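Local coordinates for peptidoglycan D,D-transpeptidase PbpA (Mycobacterium tuberculosis, PDB 3UPN), which probably cross-links peptidoglycan strands as a penicillin-binding D,D-transpeptidase, contributing to cell-wall synthesis and the control of cell length, at residues T194-T199 against A393-T398; E247-S252 against V375-V380. All coordinates share one frame; numbering follows the deposited sequence.

Both contacts lie in the transpeptidase domain, their centres about 10 Å apart, and both touch the carbapenem-derived ligand IM2. Interaction 1 sets the 3-10 turn at Thr194 and the first part of helix 196-205 against strand 393-399, an outermost strand of the five-stranded antiparallel sheet. Interaction 2 packs the end of helix 245-250 on helix 364-380, the element that precedes this strand. Along the chain interaction 2 is nested within the loop that interaction 1 closes. The two also meet directly: Ser394 OG lies 2.6 Å from Glu378 OE1, a probable hydrogen bond, and Lys395 CD packs 3.7 Å from Phe249 CZ. Segments 194-199 and 247-252 are thus brought together with the consecutive helix 364-380 and strand 393-399 around one ligand site.

Interaction 1: residues T194-T199 against A393-T398; sequences TFKVIT and ASKTGT. With IM2 ((5R)-5-[(1S,2R)-1-formyl-2-hydroxypropyl]-3-[(2-{[(E)-iminomethyl]amino}ethyl)sulfanyl]-4,5-dihydro-1H-pyrrole-2-carbox ylic acid), chain C.
Thr194 lays its CG2 methyl against the strand, 3.6 Å from Lys395 O, while its CA lies 3.8 Å from Lys395 CG. Three residues on, Val197 CG2 comes within 4.0 Å of Lys395 CB, the two side chains running past each other in opposite directions. No hydrogen bond joins the segments across the 230 Å² they bury. Gly397, lacking a side chain, lets its CA approach Thr194 CA to 5.6 Å. Lys395 starts with CG anti to the backbone N (chi1 -171°), then bends at chi2 and chi4; this curls the chain back until NZ donates to Thr396 O at 3.0 Å, tilted 18° from the carbonyl plane. NZ is gripped a second time by Ser252 OG, which also hydrogen-bonds Lys196 NZ, itself held by Asn254 OD1. Thr396 points away from segment 194-199, and its OG1 makes a short 2.5 Å hydrogen bond to carboxylate oxygen O32 of IM2. Ser193, the acyl-ester residue by similarity, immediately precedes Thr194. The sequences Ser193-Thr-Phe-Lys196 and Lys395-Thr-Gly397 are the SxxK and KTG motifs, set side by side as in the active site of penicillin-binding proteins and serine beta-lactamases.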
ATOM      1  N   THR A 194     -11.815   5.619  -6.089  1.00 38.97           N
ATOM      2  CA  THR A 194     -10.417   6.086  -6.205  1.00 37.24           C
ATOM      3  C   THR A 194      -9.892   6.015  -7.644  1.00 36.15           C
ATOM      4  O   THR A 194      -9.019   6.789  -8.031  1.00 35.30           O
ATOM      5  CB  THR A 194      -9.445   5.341  -5.255  1.00 37.11           C
ATOM      6  OG1 THR A 194      -9.423   3.939  -5.573  1.00 36.53           O
ATOM      7  CG2 THR A 194      -9.845   5.553  -3.795  1.00 35.81           C
ATOM      8  N   PHE A 195     -10.442   5.091  -8.423  1.00 35.95           N
ATOM      9  CA  PHE A 195     -10.045   4.901  -9.802  1.00 36.75           C
ATOM     10  C   PHE A 195     -10.508   6.023 -10.743  1.00 37.15           C
ATOM     11  O   PHE A 195     -10.143   6.031 -11.900  1.00 37.10           O
ATOM     12  CB  PHE A 195     -10.511   3.540 -10.322  1.00 37.31           C
ATOM     13  CG  PHE A 195      -9.730   3.042 -11.516  1.00 38.98           C
ATOM     14  CD1 PHE A 195      -8.441   2.529 -11.363  1.00 39.39           C
ATOM     15  CD2 PHE A 195     -10.274   3.100 -12.794  1.00 41.29           C
ATOM     16  CE1 PHE A 195      -7.721   2.075 -12.469  1.00 39.17           C
ATOM     17  CE2 PHE A 195      -9.555   2.644 -13.906  1.00 41.50           C
ATOM     18  CZ  PHE A 195      -8.284   2.126 -13.735  1.00 39.86           C
ATOM     19  N   LYS A 196     -11.307   6.965 -10.241  1.00 37.50           N
ATOM     20  CA  LYS A 196     -11.697   8.126 -11.025  1.00 37.66           C
ATOM     21  C   LYS A 196     -10.479   9.001 -11.268  1.00 37.66           C
ATOM     22  O   LYS A 196     -10.433   9.737 -12.243  1.00 37.54           O
ATOM     23  CB  LYS A 196     -12.829   8.907 -10.349  1.00 37.70           C
ATOM     24  CG  LYS A 196     -14.166   8.162 -10.406  1.00 38.59           C
ATOM     25  CD  LYS A 196     -15.196   8.764  -9.483  1.00 39.00           C
ATOM     26  CE  LYS A 196     -16.484   7.978  -9.563  1.00 41.21           C
ATOM     27  NZ  LYS A 196     -17.550   8.636  -8.774  1.00 42.71           N
ATOM     28  N   VAL A 197      -9.485   8.901 -10.388  1.00 37.41           N
ATOM     29  CA  VAL A 197      -8.197   9.544 -10.620  1.00 37.42           C
ATOM     30  C   VAL A 197      -7.620   9.103 -11.973  1.00 37.67           C
ATOM     31  O   VAL A 197      -7.102   9.927 -12.727  1.00 37.80           O
ATOM     32  CB  VAL A 197      -7.207   9.255  -9.474  1.00 37.26           C
ATOM     33  CG1 VAL A 197      -5.820   9.787  -9.794  1.00 37.67           C
ATOM     34  CG2 VAL A 197      -7.707   9.876  -8.192  1.00 38.08           C
ATOM     35  N   ILE A 198      -7.749   7.815 -12.292  1.00 37.24           N
ATOM     36  CA  ILE A 198      -7.221   7.276 -13.549  1.00 37.84           C
ATOM     37  C   ILE A 198      -8.085   7.625 -14.771  1.00 38.16           C
ATOM     38  O   ILE A 198      -7.566   7.994 -15.822  1.00 37.94           O
ATOM     39  CB  ILE A 198      -6.991   5.746 -13.470  1.00 37.86           C
ATOM     40  CG1 ILE A 198      -6.065   5.403 -12.276  1.00 38.46           C
ATOM     41  CG2 ILE A 198      -6.421   5.208 -14.794  1.00 37.16           C
ATOM     42  CD1 ILE A 198      -4.633   5.973 -12.406  1.00 36.92           C
ATOM     43  N   THR A 199      -9.399   7.478 -14.625  1.00 38.35           N
ATOM     44  CA  THR A 199     -10.348   7.902 -15.658  1.00 38.59           C
ATOM     45  C   THR A 199     -10.190   9.403 -15.949  1.00 38.28           C
ATOM     46  O   THR A 199     -10.180   9.811 -17.110  1.00 39.75           O
ATOM     47  CB  THR A 199     -11.783   7.524 -15.242  1.00 39.15           C
ATOM     48  OG1 THR A 199     -11.787   6.162 -14.787  1.00 38.33           O
ATOM     49  CG2 THR A 199     -12.747   7.670 -16.411  1.00 39.73           C
ATOM     50  N   ALA A 393      -4.308  16.661  -0.407  1.00 41.62           N
ATOM     51  CA  ALA A 393      -5.000  16.262  -1.628  1.00 40.22           C
ATOM     52  C   ALA A 393      -5.425  14.808  -1.468  1.00 39.69           C
ATOM     53  O   ALA A 393      -4.616  13.974  -1.061  1.00 39.13           O
ATOM     54  CB  ALA A 393      -4.106  16.432  -2.820  1.00 39.54           C
ATOM     55  N   SER A 394      -6.685  14.499  -1.773  1.00 39.47           N
ATOM     56  CA  SER A 394      -7.173  13.140  -1.588  1.00 38.68           C
ATOM     57  C   SER A 394      -8.272  12.704  -2.544  1.00 38.47           C
ATOM     58  O   SER A 394      -8.874  13.522  -3.244  1.00 38.58           O
ATOM     59  CB  SER A 394      -7.624  12.910  -0.141  1.00 39.10           C
ATOM     60  OG  SER A 394      -8.838  13.567   0.163  1.00 40.20           O
ATOM     61  N   LYS A 395      -8.490  11.390  -2.575  1.00 37.41           N
ATOM     62  CA  LYS A 395      -9.676  10.783  -3.147  1.00 37.42           C
ATOM     63  C   LYS A 395     -10.180   9.665  -2.214  1.00 38.30           C
ATOM     64  O   LYS A 395      -9.493   8.654  -2.007  1.00 36.81           O
ATOM     65  CB  LYS A 395      -9.405  10.238  -4.545  1.00 36.74           C
ATOM     66  CG  LYS A 395     -10.649   9.768  -5.291  1.00 37.45           C
ATOM     67  CD  LYS A 395     -11.531  10.945  -5.716  1.00 38.79           C
ATOM     68  CE  LYS A 395     -12.855  10.496  -6.313  1.00 39.36           C
ATOM     69  NZ  LYS A 395     -13.872  10.216  -5.253  1.00 39.56           N
ATOM     70  N   THR A 396     -11.368   9.877  -1.651  1.00 38.87           N
ATOM     71  CA  THR A 396     -12.087   8.866  -0.888  1.00 40.90           C
ATOM     72  C   THR A 396     -12.894   7.995  -1.848  1.00 41.32           C
ATOM     73  O   THR A 396     -13.076   8.350  -3.010  1.00 41.74           O
ATOM     74  CB  THR A 396     -13.072   9.505   0.124  1.00 41.64           C
ATOM     75  OG1 THR A 396     -14.026  10.299  -0.588  1.00 44.51           O
ATOM     76  CG2 THR A 396     -12.353  10.401   1.111  1.00 42.13           C
ATOM     77  N   GLY A 397     -13.387   6.864  -1.367  1.00 41.66           N
ATOM     78  CA  GLY A 397     -14.243   6.022  -2.183  1.00 42.59           C
ATOM     79  C   GLY A 397     -14.690   4.722  -1.541  1.00 43.51           C
ATOM     80  O   GLY A 397     -14.177   4.325  -0.493  1.00 42.90           O
ATOM     81  N   THR A 398     -15.652   4.070  -2.187  1.00 44.76           N
ATOM     82  CA  THR A 398     -16.113   2.739  -1.802  1.00 46.70           C
ATOM     83  C   THR A 398     -15.933   1.804  -2.991  1.00 47.53           C
ATOM     84  O   THR A 398     -15.754   2.260  -4.126  1.00 47.14           O
ATOM     85  CB  THR A 398     -17.603   2.725  -1.340  1.00 47.63           C
ATOM     86  OG1 THR A 398     -18.461   3.056  -2.444  1.00 48.31           O
ATOM     87  CG2 THR A 398     -17.827   3.712  -0.203  1.00 47.40           C
TER
HETATM   88  C7  IM2 C 800     -17.265   5.567  -5.400  1.00 56.87           C
HETATM   89  C2  IM2 C 800     -18.719   7.694  -1.989  1.00 67.49           C
HETATM   90  C6  IM2 C 800     -18.566   5.698  -4.594  1.00 60.44           C
HETATM   91  C5  IM2 C 800     -19.060   7.124  -4.268  1.00 63.48           C
HETATM   92  C3  IM2 C 800     -17.842   8.379  -2.718  1.00 67.16           C
HETATM   93  O7  IM2 C 800     -16.941   4.450  -5.782  1.00 58.92           O
HETATM   94  C61 IM2 C 800     -19.678   4.788  -5.174  1.00 60.96           C
HETATM   95  O62 IM2 C 800     -19.253   4.046  -6.328  1.00 60.68           O
HETATM   96  C62 IM2 C 800     -20.986   5.506  -5.514  1.00 62.28           C
HETATM   97  N4  IM2 C 800     -17.911   7.985  -3.981  1.00 65.38           N
HETATM   98  C31 IM2 C 800     -16.922   9.427  -2.290  1.00 68.38           C
HETATM   99  O31 IM2 C 800     -17.299  10.627  -2.280  1.00 68.95           O
HETATM  100  O32 IM2 C 800     -15.772   9.090  -1.942  1.00 69.46           O
HETATM  101  S21 IM2 C 800     -18.662   7.407  -0.333  1.00 69.76           S
HETATM  102  C22 IM2 C 800     -18.665   8.910   0.605  1.00 68.88           C
HETATM  103  C23 IM2 C 800     -17.409   8.995   1.476  1.00 68.93           C
HETATM  104  N24 IM2 C 800     -17.289  10.393   1.883  1.00 68.89           N
HETATM  105  C25 IM2 C 800     -16.256  10.798   2.399  1.00 67.77           C
HETATM  106  N26 IM2 C 800     -15.273  11.047   3.085  1.00 66.49           N
HETATM  107  C1  IM2 C 800     -19.770   7.123  -2.901  1.00 65.49           C

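Interaction 2: residues E247-S252 against V375-V380; sequences EAFVKS and VGAEKV. With IM2 ((5R)-5-[(1S,2R)-1-formyl-2-hydroxypropyl]-3-[(2-{[(E)-iminomethyl]amino}ethyl)sulfanyl]-4,5-dihydro-1H-pyrrole-2-carbox ylic acid), chain C.
A Schellman motif ends helix 245-250 at Ser252, the first residue of the SxN motif of the active site, and it is the last turn before this ending, through Phe249 and Val250, that rests on helix 364-380. The backbones come very close, with Val250 CA only 4.1 Å from Ala377 CA, an approach that the small residues Gly376 and Ala377 permit. Val250 supplies most of the contact from its helix. Its chi1 of -48° puts CG1 beside its own backbone N, and this methyl presses on the peptide between the two small residues, 3.6 Å from Ala377 N. The other methyl, Val250 CG2, reaches Val380 CG2 at 3.9 Å, one turn of helix beyond Gly376, the two valine side chains crossing at about a right angle. Val380 CG1 also lies against the backbone, 3.4 Å from Val250 O. Phe249 leaves its helix at an angle to the partner, but the ring end swings nearer, so that CE2 meets Ala377 CB at 3.8 Å. The same ring packs on Val197 and Thr200 of helix 196-205. No hydrogen bond crosses this interface, which buries 219 Å² and consists of methyl and ring carbons set against each other and against backbone atoms. Beyond it the chain turns at Ser252, whose positive phi of 53° marks the Schellman ending. Its OG accepts a weak hydrogen bond from IM2 N4 at 3.0 Å, with an N-H...O angle of 148°, and has a further weak bond with Ser193 OG. The sequence Ser252-Cys253-Asn254 is the SxN motif. Its serine sits right after a helix end packed on helix 364-380, facing the ligand in the helical side of the cleft, as expected of the penicillin-binding transpeptidase fold.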
ATOM      1  N   GLU A 247     -16.378  19.431 -10.827  1.00 45.76           N
ATOM      2  CA  GLU A 247     -17.498  19.274  -9.896  1.00 46.02           C
ATOM      3  C   GLU A 247     -17.898  17.799  -9.735  1.00 45.06           C
ATOM      4  O   GLU A 247     -18.154  17.354  -8.626  1.00 44.72           O
ATOM      5  CB  GLU A 247     -18.708  20.133 -10.311  1.00 46.41           C
ATOM      6  CG  GLU A 247     -19.752  20.272  -9.203  1.00 48.32           C
ATOM      7  CD  GLU A 247     -20.924  21.185  -9.556  1.00 49.51           C
ATOM      8  OE1 GLU A 247     -21.159  21.446 -10.754  1.00 51.47           O
ATOM      9  OE2 GLU A 247     -21.614  21.644  -8.614  1.00 53.01           O
ATOM     10  N   ALA A 248     -17.945  17.055 -10.841  1.00 44.42           N
ATOM     11  CA  ALA A 248     -18.257  15.631 -10.795  1.00 43.89           C
ATOM     12  C   ALA A 248     -17.145  14.841 -10.084  1.00 43.79           C
ATOM     13  O   ALA A 248     -17.420  13.870  -9.365  1.00 42.40           O
ATOM     14  CB  ALA A 248     -18.479  15.097 -12.188  1.00 43.56           C
ATOM     15  N   PHE A 249     -15.891  15.260 -10.293  1.00 43.56           N
ATOM     16  CA  PHE A 249     -14.765  14.667  -9.570  1.00 43.49           C
ATOM     17  C   PHE A 249     -14.866  14.883  -8.062  1.00 44.45           C
ATOM     18  O   PHE A 249     -14.746  13.926  -7.305  1.00 44.24           O
ATOM     19  CB  PHE A 249     -13.407  15.192 -10.065  1.00 42.54           C
ATOM     20  CG  PHE A 249     -12.226  14.509  -9.413  1.00 42.48           C
ATOM     21  CD1 PHE A 249     -11.550  13.480 -10.075  1.00 41.85           C
ATOM     22  CD2 PHE A 249     -11.809  14.869  -8.126  1.00 42.13           C
ATOM     23  CE1 PHE A 249     -10.456  12.834  -9.478  1.00 41.54           C
ATOM     24  CE2 PHE A 249     -10.731  14.224  -7.516  1.00 41.64           C
ATOM     25  CZ  PHE A 249     -10.046  13.209  -8.202  1.00 41.47           C
ATOM     26  N   VAL A 250     -15.059  16.127  -7.621  1.00 45.93           N
ATOM     27  CA  VAL A 250     -14.997  16.409  -6.184  1.00 47.57           C
ATOM     28  C   VAL A 250     -16.194  15.868  -5.391  1.00 48.75           C
ATOM     29  O   VAL A 250     -16.077  15.612  -4.187  1.00 48.33           O
ATOM     30  CB  VAL A 250     -14.713  17.900  -5.844  1.00 47.86           C
ATOM     31  CG1 VAL A 250     -13.529  18.443  -6.672  1.00 47.79           C
ATOM     32  CG2 VAL A 250     -15.955  18.751  -5.986  1.00 50.42           C
ATOM     33  N   LYS A 251     -17.325  15.698  -6.070  1.00 50.08           N
ATOM     34  CA  LYS A 251     -18.543  15.167  -5.450  1.00 52.06           C
ATOM     35  C   LYS A 251     -18.711  13.681  -5.787  1.00 52.03           C
ATOM     36  O   LYS A 251     -19.680  13.045  -5.377  1.00 52.08           O
ATOM     37  CB  LYS A 251     -19.774  15.984  -5.884  1.00 53.38           C
ATOM     38  CG  LYS A 251     -19.804  17.419  -5.341  1.00 55.44           C
ATOM     39  CD  LYS A 251     -21.229  17.974  -5.219  1.00 60.16           C
ATOM     40  CE  LYS A 251     -21.737  18.575  -6.530  1.00 62.10           C
ATOM     41  NZ  LYS A 251     -22.875  19.517  -6.307  1.00 64.60           N
ATOM     42  N   SER A 252     -17.747  13.146  -6.543  1.00 52.04           N
ATOM     43  CA  SER A 252     -17.661  11.718  -6.871  1.00 52.43           C
ATOM     44  C   SER A 252     -18.944  11.153  -7.477  1.00 53.45           C
ATOM     45  O   SER A 252     -19.436  10.110  -7.044  1.00 53.97           O
ATOM     46  CB  SER A 252     -17.247  10.910  -5.635  1.00 52.29           C
ATOM     47  OG  SER A 252     -16.511   9.755  -6.002  1.00 52.53           O
ATOM     48  N   VAL A 375      -7.321  18.229  -4.108  1.00 40.70           N
ATOM     49  CA  VAL A 375      -7.441  19.208  -3.019  1.00 42.18           C
ATOM     50  C   VAL A 375      -8.901  19.622  -2.825  1.00 43.05           C
ATOM     51  O   VAL A 375      -9.338  19.844  -1.700  1.00 43.70           O
ATOM     52  CB  VAL A 375      -6.560  20.458  -3.238  1.00 43.17           C
ATOM     53  CG1 VAL A 375      -6.953  21.590  -2.285  1.00 44.50           C
ATOM     54  CG2 VAL A 375      -5.109  20.108  -3.039  1.00 42.91           C
ATOM     55  N   GLY A 376      -9.644  19.699  -3.925  1.00 43.11           N
ATOM     56  CA  GLY A 376     -11.071  19.999  -3.890  1.00 44.19           C
ATOM     57  C   GLY A 376     -11.872  18.852  -3.303  1.00 44.10           C
ATOM     58  O   GLY A 376     -12.740  19.074  -2.481  1.00 44.17           O
ATOM     59  N   ALA A 377     -11.568  17.625  -3.729  1.00 43.65           N
ATOM     60  CA  ALA A 377     -12.200  16.414  -3.171  1.00 43.86           C
ATOM     61  C   ALA A 377     -11.995  16.249  -1.663  1.00 44.11           C
ATOM     62  O   ALA A 377     -12.919  15.820  -0.978  1.00 45.55           O
ATOM     63  CB  ALA A 377     -11.756  15.149  -3.925  1.00 42.34           C
ATOM     64  N   GLU A 378     -10.816  16.606  -1.149  1.00 44.11           N
ATOM     65  CA  GLU A 378     -10.543  16.576   0.302  1.00 44.82           C
ATOM     66  C   GLU A 378     -11.403  17.572   1.105  1.00 46.68           C
ATOM     67  O   GLU A 378     -11.876  17.256   2.216  1.00 46.81           O
ATOM     68  CB  GLU A 378      -9.046  16.799   0.584  1.00 44.46           C
ATOM     69  CG  GLU A 378      -8.646  17.059   2.062  1.00 45.48           C
ATOM     70  CD  GLU A 378      -8.705  15.808   2.992  1.00 46.97           C
ATOM     71  OE1 GLU A 378      -8.903  14.669   2.506  1.00 46.58           O
ATOM     72  OE2 GLU A 378      -8.549  15.979   4.224  1.00 46.69           O
ATOM     73  N   LYS A 379     -11.597  18.769   0.550  1.00 47.74           N
ATOM     74  CA  LYS A 379     -12.432  19.787   1.192  1.00 50.28           C
ATOM     75  C   LYS A 379     -13.904  19.376   1.309  1.00 51.20           C
ATOM     76  O   LYS A 379     -14.519  19.581   2.350  1.00 52.75           O
ATOM     77  CB  LYS A 379     -12.280  21.129   0.478  1.00 50.61           C
ATOM     78  CG  LYS A 379     -11.064  21.888   0.953  1.00 51.39           C
ATOM     79  CD  LYS A 379     -10.468  22.727  -0.145  1.00 51.98           C
ATOM     80  CE  LYS A 379      -9.164  23.357   0.313  1.00 52.92           C
ATOM     81  NZ  LYS A 379      -9.364  24.438   1.324  1.00 53.79           N
ATOM     82  N   VAL A 380     -14.445  18.796   0.239  1.00 51.36           N
ATOM     83  CA  VAL A 380     -15.801  18.240   0.198  1.00 52.55           C
ATOM     84  C   VAL A 380     -15.977  17.100   1.217  1.00 53.52           C
ATOM     85  O   VAL A 380     -17.033  16.974   1.838  1.00 55.06           O
ATOM     86  CB  VAL A 380     -16.150  17.761  -1.251  1.00 51.51           C
ATOM     87  CG1 VAL A 380     -17.332  16.814  -1.277  1.00 51.80           C
ATOM     88  CG2 VAL A 380     -16.414  18.947  -2.164  1.00 52.14           C
TER
HETATM   89  C7  IM2 C 800     -17.265   5.567  -5.400  1.00 56.87           C
HETATM   90  C2  IM2 C 800     -18.719   7.694  -1.989  1.00 67.49           C
HETATM   91  C6  IM2 C 800     -18.566   5.698  -4.594  1.00 60.44           C
HETATM   92  C5  IM2 C 800     -19.060   7.124  -4.268  1.00 63.48           C
HETATM   93  C3  IM2 C 800     -17.842   8.379  -2.718  1.00 67.16           C
HETATM   94  O7  IM2 C 800     -16.941   4.450  -5.782  1.00 58.92           O
HETATM   95  C61 IM2 C 800     -19.678   4.788  -5.174  1.00 60.96           C
HETATM   96  O62 IM2 C 800     -19.253   4.046  -6.328  1.00 60.68           O
HETATM   97  C62 IM2 C 800     -20.986   5.506  -5.514  1.00 62.28           C
HETATM   98  N4  IM2 C 800     -17.911   7.985  -3.981  1.00 65.38           N
HETATM   99  C31 IM2 C 800     -16.922   9.427  -2.290  1.00 68.38           C
HETATM  100  O31 IM2 C 800     -17.299  10.627  -2.280  1.00 68.95           O
HETATM  101  O32 IM2 C 800     -15.772   9.090  -1.942  1.00 69.46           O
HETATM  102  S21 IM2 C 800     -18.662   7.407  -0.333  1.00 69.76           S
HETATM  103  C22 IM2 C 800     -18.665   8.910   0.605  1.00 68.88           C
HETATM  104  C23 IM2 C 800     -17.409   8.995   1.476  1.00 68.93           C
HETATM  105  N24 IM2 C 800     -17.289  10.393   1.883  1.00 68.89           N
HETATM  106  C25 IM2 C 800     -16.256  10.798   2.399  1.00 67.77           C
HETATM  107  N26 IM2 C 800     -15.273  11.047   3.085  1.00 66.49           N
HETATM  108  C1  IM2 C 800     -19.770   7.123  -2.901  1.00 65.49           C